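Local coordinates for protein benzoate transport porin BenP (Acinetobacter baumannii AB307-0294, PDB 5DL8) that is an outer-membrane beta-barrel porin of the OprD family that probably lets small solutes such as benzoate pass into the periplasm, at residues R87-P100 with E104-G116. Residues are numbered along the deposited sequence; the frame is centred on the assembly and turned at random.
Sequences RLSSDKHVADTVLP and ETQSQASDYLKYG
The carboxylate of Asp-91 takes three hydrogen bonds: OD1 accepts from Gln-108 N at 3.0 Å and, from the opposite face of the carboxylate plane, from His-93 N, while OD2 receives the Ser-107 hydroxyl OG at 2.7 Å. The His-93 bond closes an Asx turn in the loop that leads from strand 72-87 of this OprD-type barrel to the short strand 101-102, which pairs with 107-123. With CG anti to the backbone N (chi1 -171°), Asp-91 swings its carboxylate across to the strand. Gln-108 runs past it in the other direction into the loop, where Lys-92 N meets a lone pair of its OE1 in the carbonyl plane (3.0 Å). NE2 of Gln-108 lies 3.1 Å from Asp-96 OD2, an oxygen hydrogen-bonded to Ser-49 OG. Arg-87, at the end of its strand, lays its guanidinium edge along the 107-123 backbone: NE donates to Ala-109 O (2.9 Å) and NH2 to Gln-108 O, both from above the carbonyl planes, while NH1 turns back to Ser-89 O. Beyond Ala-109, whose N bonds Pro-100 O, the proline ring covers one face of Tyr-112 in a CH-pi contact, its CD 3.6 Å from the ring centroid and 15° off the normal.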
# COMPACT_ATOMS: atom_id res chain seq x y z
N ARG A 87 -4.24 -15.54 16.33
CA ARG A 87 -3.77 -16.66 15.53
C ARG A 87 -4.58 -17.96 15.79
O ARG A 87 -4.75 -18.38 16.91
CB ARG A 87 -2.31 -16.98 15.79
CG ARG A 87 -1.81 -18.08 14.86
CD ARG A 87 -0.27 -18.11 14.70
NE ARG A 87 0.44 -18.03 15.91
CZ ARG A 87 0.54 -19.05 16.82
NH1 ARG A 87 -0.01 -20.26 16.65
NH2 ARG A 87 1.23 -18.87 17.95
N LEU A 88 -5.01 -18.63 14.75
CA LEU A 88 -5.71 -19.91 14.90
C LEU A 88 -4.93 -21.13 14.51
O LEU A 88 -5.27 -22.25 14.98
CB LEU A 88 -7.01 -19.90 14.01
CG LEU A 88 -8.04 -18.78 14.20
CD1 LEU A 88 -9.04 -18.71 13.00
CD2 LEU A 88 -8.80 -19.00 15.51
N SER A 89 -4.05 -21.00 13.55
CA SER A 89 -3.26 -22.10 13.09
C SER A 89 -2.17 -22.37 14.16
O SER A 89 -1.91 -21.56 15.06
CB SER A 89 -2.57 -21.77 11.75
OG SER A 89 -1.82 -20.60 11.87
N SER A 90 -1.47 -23.44 13.98
CA SER A 90 -0.45 -23.84 14.94
C SER A 90 0.82 -23.05 14.61
O SER A 90 0.97 -22.52 13.49
CB SER A 90 -0.27 -25.37 14.84
OG SER A 90 0.43 -25.55 13.63
N ASP A 91 1.70 -22.94 15.55
CA ASP A 91 2.89 -22.07 15.44
C ASP A 91 3.89 -22.76 14.48
O ASP A 91 4.25 -23.88 14.68
CB ASP A 91 3.47 -21.83 16.81
CG ASP A 91 4.58 -20.77 16.84
OD1 ASP A 91 4.95 -20.20 15.78
OD2 ASP A 91 5.12 -20.51 17.99
N LYS A 92 4.23 -22.12 13.38
CA LYS A 92 5.28 -22.63 12.43
C LYS A 92 6.68 -22.27 12.89
O LYS A 92 7.68 -22.73 12.31
CB LYS A 92 5.08 -22.00 11.02
CG LYS A 92 3.85 -22.52 10.27
CD LYS A 92 3.85 -22.00 8.84
CE LYS A 92 2.47 -21.64 8.36
NZ LYS A 92 1.59 -22.77 8.39
N HIS A 93 6.77 -21.40 13.89
CA HIS A 93 8.08 -20.98 14.36
C HIS A 93 8.98 -20.35 13.27
O HIS A 93 10.21 -20.41 13.33
CB HIS A 93 8.82 -22.15 15.06
CG HIS A 93 8.08 -22.69 16.24
ND1 HIS A 93 8.33 -22.27 17.51
CD2 HIS A 93 7.04 -23.55 16.33
CE1 HIS A 93 7.53 -22.91 18.35
NE2 HIS A 93 6.72 -23.67 17.66
N VAL A 94 8.35 -19.66 12.33
CA VAL A 94 9.03 -18.85 11.34
C VAL A 94 8.13 -17.68 11.02
O VAL A 94 6.92 -17.80 11.05
CB VAL A 94 9.35 -19.71 10.04
CG1 VAL A 94 8.11 -20.07 9.27
CG2 VAL A 94 10.28 -19.00 9.04
N ALA A 95 8.76 -16.54 10.62
CA ALA A 95 8.06 -15.37 10.23
C ALA A 95 7.17 -15.61 9.05
O ALA A 95 7.50 -16.22 8.16
CB ALA A 95 9.01 -14.23 9.94
N ASP A 96 6.01 -15.03 9.10
CA ASP A 96 5.07 -14.96 7.97
C ASP A 96 4.87 -13.61 7.30
O ASP A 96 4.25 -13.54 6.23
CB ASP A 96 3.68 -15.65 8.39
CG ASP A 96 2.90 -14.88 9.44
OD1 ASP A 96 3.33 -13.77 9.94
OD2 ASP A 96 1.78 -15.38 9.70
N THR A 97 5.28 -12.55 7.96
CA THR A 97 5.01 -11.17 7.50
C THR A 97 3.60 -10.71 7.61
O THR A 97 3.28 -9.63 6.99
CB THR A 97 5.50 -10.80 6.01
OG1 THR A 97 4.50 -11.25 5.11
CG2 THR A 97 6.92 -11.45 5.62
N VAL A 98 2.80 -11.46 8.40
CA VAL A 98 1.39 -11.17 8.63
C VAL A 98 1.16 -10.74 10.03
O VAL A 98 0.42 -9.75 10.32
CB VAL A 98 0.45 -12.39 8.33
CG1 VAL A 98 -1.01 -11.96 8.43
CG2 VAL A 98 0.72 -12.87 6.90
N LEU A 99 1.71 -11.57 10.93
CA LEU A 99 1.55 -11.39 12.36
C LEU A 99 2.93 -11.17 12.91
O LEU A 99 3.90 -11.54 12.28
CB LEU A 99 0.93 -12.65 13.10
CG LEU A 99 -0.29 -13.32 12.43
CD1 LEU A 99 -0.61 -14.73 13.10
CD2 LEU A 99 -1.55 -12.46 12.37
N PRO A 100 3.04 -10.58 14.10
CA PRO A 100 4.38 -10.40 14.63
C PRO A 100 5.08 -11.75 14.77
O PRO A 100 4.36 -12.83 14.90
CB PRO A 100 4.14 -9.84 16.05
CG PRO A 100 2.77 -9.26 16.00
CD PRO A 100 2.01 -10.03 14.97
N GLU A 104 13.66 -14.05 18.85
CA GLU A 104 14.54 -14.58 19.90
C GLU A 104 14.08 -15.96 20.27
O GLU A 104 14.88 -16.92 20.34
CB GLU A 104 14.49 -13.66 21.13
CG GLU A 104 15.23 -12.36 20.96
CD GLU A 104 14.57 -11.23 21.75
OE1 GLU A 104 13.55 -10.62 21.25
OE2 GLU A 104 15.05 -10.99 22.88
N THR A 105 12.77 -16.04 20.54
CA THR A 105 12.13 -17.29 20.89
C THR A 105 11.78 -18.05 19.61
O THR A 105 11.58 -19.23 19.67
CB THR A 105 10.88 -17.09 21.73
OG1 THR A 105 9.95 -16.36 20.98
CG2 THR A 105 11.21 -16.33 23.00
N GLN A 106 11.75 -17.39 18.46
CA GLN A 106 11.32 -18.09 17.21
C GLN A 106 9.87 -18.55 17.19
O GLN A 106 9.59 -19.72 16.85
CB GLN A 106 12.19 -19.34 16.96
CG GLN A 106 13.67 -19.05 16.87
CD GLN A 106 14.06 -19.14 15.42
OE1 GLN A 106 13.86 -18.18 14.62
NE2 GLN A 106 14.60 -20.32 15.05
N SER A 107 9.00 -17.70 17.71
CA SER A 107 7.61 -17.96 17.86
C SER A 107 6.71 -16.90 17.18
O SER A 107 6.90 -15.72 17.33
CB SER A 107 7.24 -18.20 19.33
OG SER A 107 5.84 -18.47 19.53
N GLN A 108 5.75 -17.35 16.39
CA GLN A 108 4.73 -16.44 15.83
C GLN A 108 3.85 -16.02 16.97
O GLN A 108 3.56 -16.84 17.81
CB GLN A 108 3.86 -17.19 14.84
CG GLN A 108 4.61 -17.74 13.62
CD GLN A 108 3.66 -18.20 12.56
OE1 GLN A 108 3.31 -19.46 12.41
NE2 GLN A 108 3.14 -17.18 11.82
N ALA A 109 3.45 -14.76 17.02
CA ALA A 109 2.61 -14.27 18.14
C ALA A 109 1.27 -15.03 18.17
O ALA A 109 0.72 -15.40 17.09
CB ALA A 109 2.26 -12.81 17.89
N SER A 110 0.71 -15.21 19.34
CA SER A 110 -0.59 -15.93 19.37
C SER A 110 -1.75 -14.97 19.15
O SER A 110 -2.82 -15.40 18.76
CB SER A 110 -0.70 -16.83 20.62
OG SER A 110 -0.57 -16.00 21.69
N ASP A 111 -1.51 -13.67 19.31
CA ASP A 111 -2.50 -12.57 19.08
C ASP A 111 -1.76 -11.19 19.00
O ASP A 111 -0.60 -11.09 19.37
CB ASP A 111 -3.64 -12.63 20.12
CG ASP A 111 -3.27 -12.15 21.50
OD1 ASP A 111 -2.12 -12.05 21.84
OD2 ASP A 111 -4.11 -11.80 22.31
N TYR A 112 -2.38 -10.16 18.44
CA TYR A 112 -1.78 -8.82 18.53
C TYR A 112 -2.89 -7.78 18.40
O TYR A 112 -3.93 -8.07 17.81
CB TYR A 112 -0.65 -8.58 17.53
CG TYR A 112 -0.97 -8.35 16.07
CD1 TYR A 112 -1.71 -9.27 15.36
CD2 TYR A 112 -0.32 -7.28 15.33
CE1 TYR A 112 -1.91 -9.18 14.02
CE2 TYR A 112 -0.58 -7.11 13.94
CZ TYR A 112 -1.35 -8.08 13.28
OH TYR A 112 -1.61 -7.96 11.92
N LEU A 113 -2.62 -6.65 19.06
CA LEU A 113 -3.51 -5.55 19.23
C LEU A 113 -2.83 -4.30 18.77
O LEU A 113 -1.70 -4.02 19.29
CB LEU A 113 -3.77 -5.33 20.72
CG LEU A 113 -4.67 -4.15 21.08
CD1 LEU A 113 -6.10 -4.33 20.66
CD2 LEU A 113 -4.60 -3.99 22.61
N LYS A 114 -3.51 -3.56 17.87
CA LYS A 114 -3.11 -2.14 17.51
C LYS A 114 -4.20 -1.16 18.02
O LYS A 114 -5.36 -1.56 18.13
CB LYS A 114 -3.05 -2.01 16.03
CG LYS A 114 -2.03 -2.82 15.29
CD LYS A 114 -2.32 -2.74 13.82
CE LYS A 114 -1.16 -3.23 12.99
NZ LYS A 114 0.00 -2.24 13.05
N TYR A 115 -3.82 0.08 18.31
CA TYR A 115 -4.71 1.16 18.55
C TYR A 115 -4.00 2.52 18.29
O TYR A 115 -2.79 2.63 18.35
CB TYR A 115 -5.33 1.15 19.95
CG TYR A 115 -4.32 1.23 21.07
CD1 TYR A 115 -3.70 0.09 21.54
CD2 TYR A 115 -3.99 2.45 21.71
CE1 TYR A 115 -2.75 0.14 22.58
CE2 TYR A 115 -3.05 2.52 22.74
CZ TYR A 115 -2.45 1.33 23.16
OH TYR A 115 -1.55 1.25 24.18
N GLY A 116 -4.83 3.55 18.06
CA GLY A 116 -4.39 4.93 17.85
C GLY A 116 -5.51 5.95 18.01
O GLY A 116 -6.71 5.61 18.12
O HOH W 1 0.77 -20.17 11.93
O HOH W 2 4.35 -14.37 12.59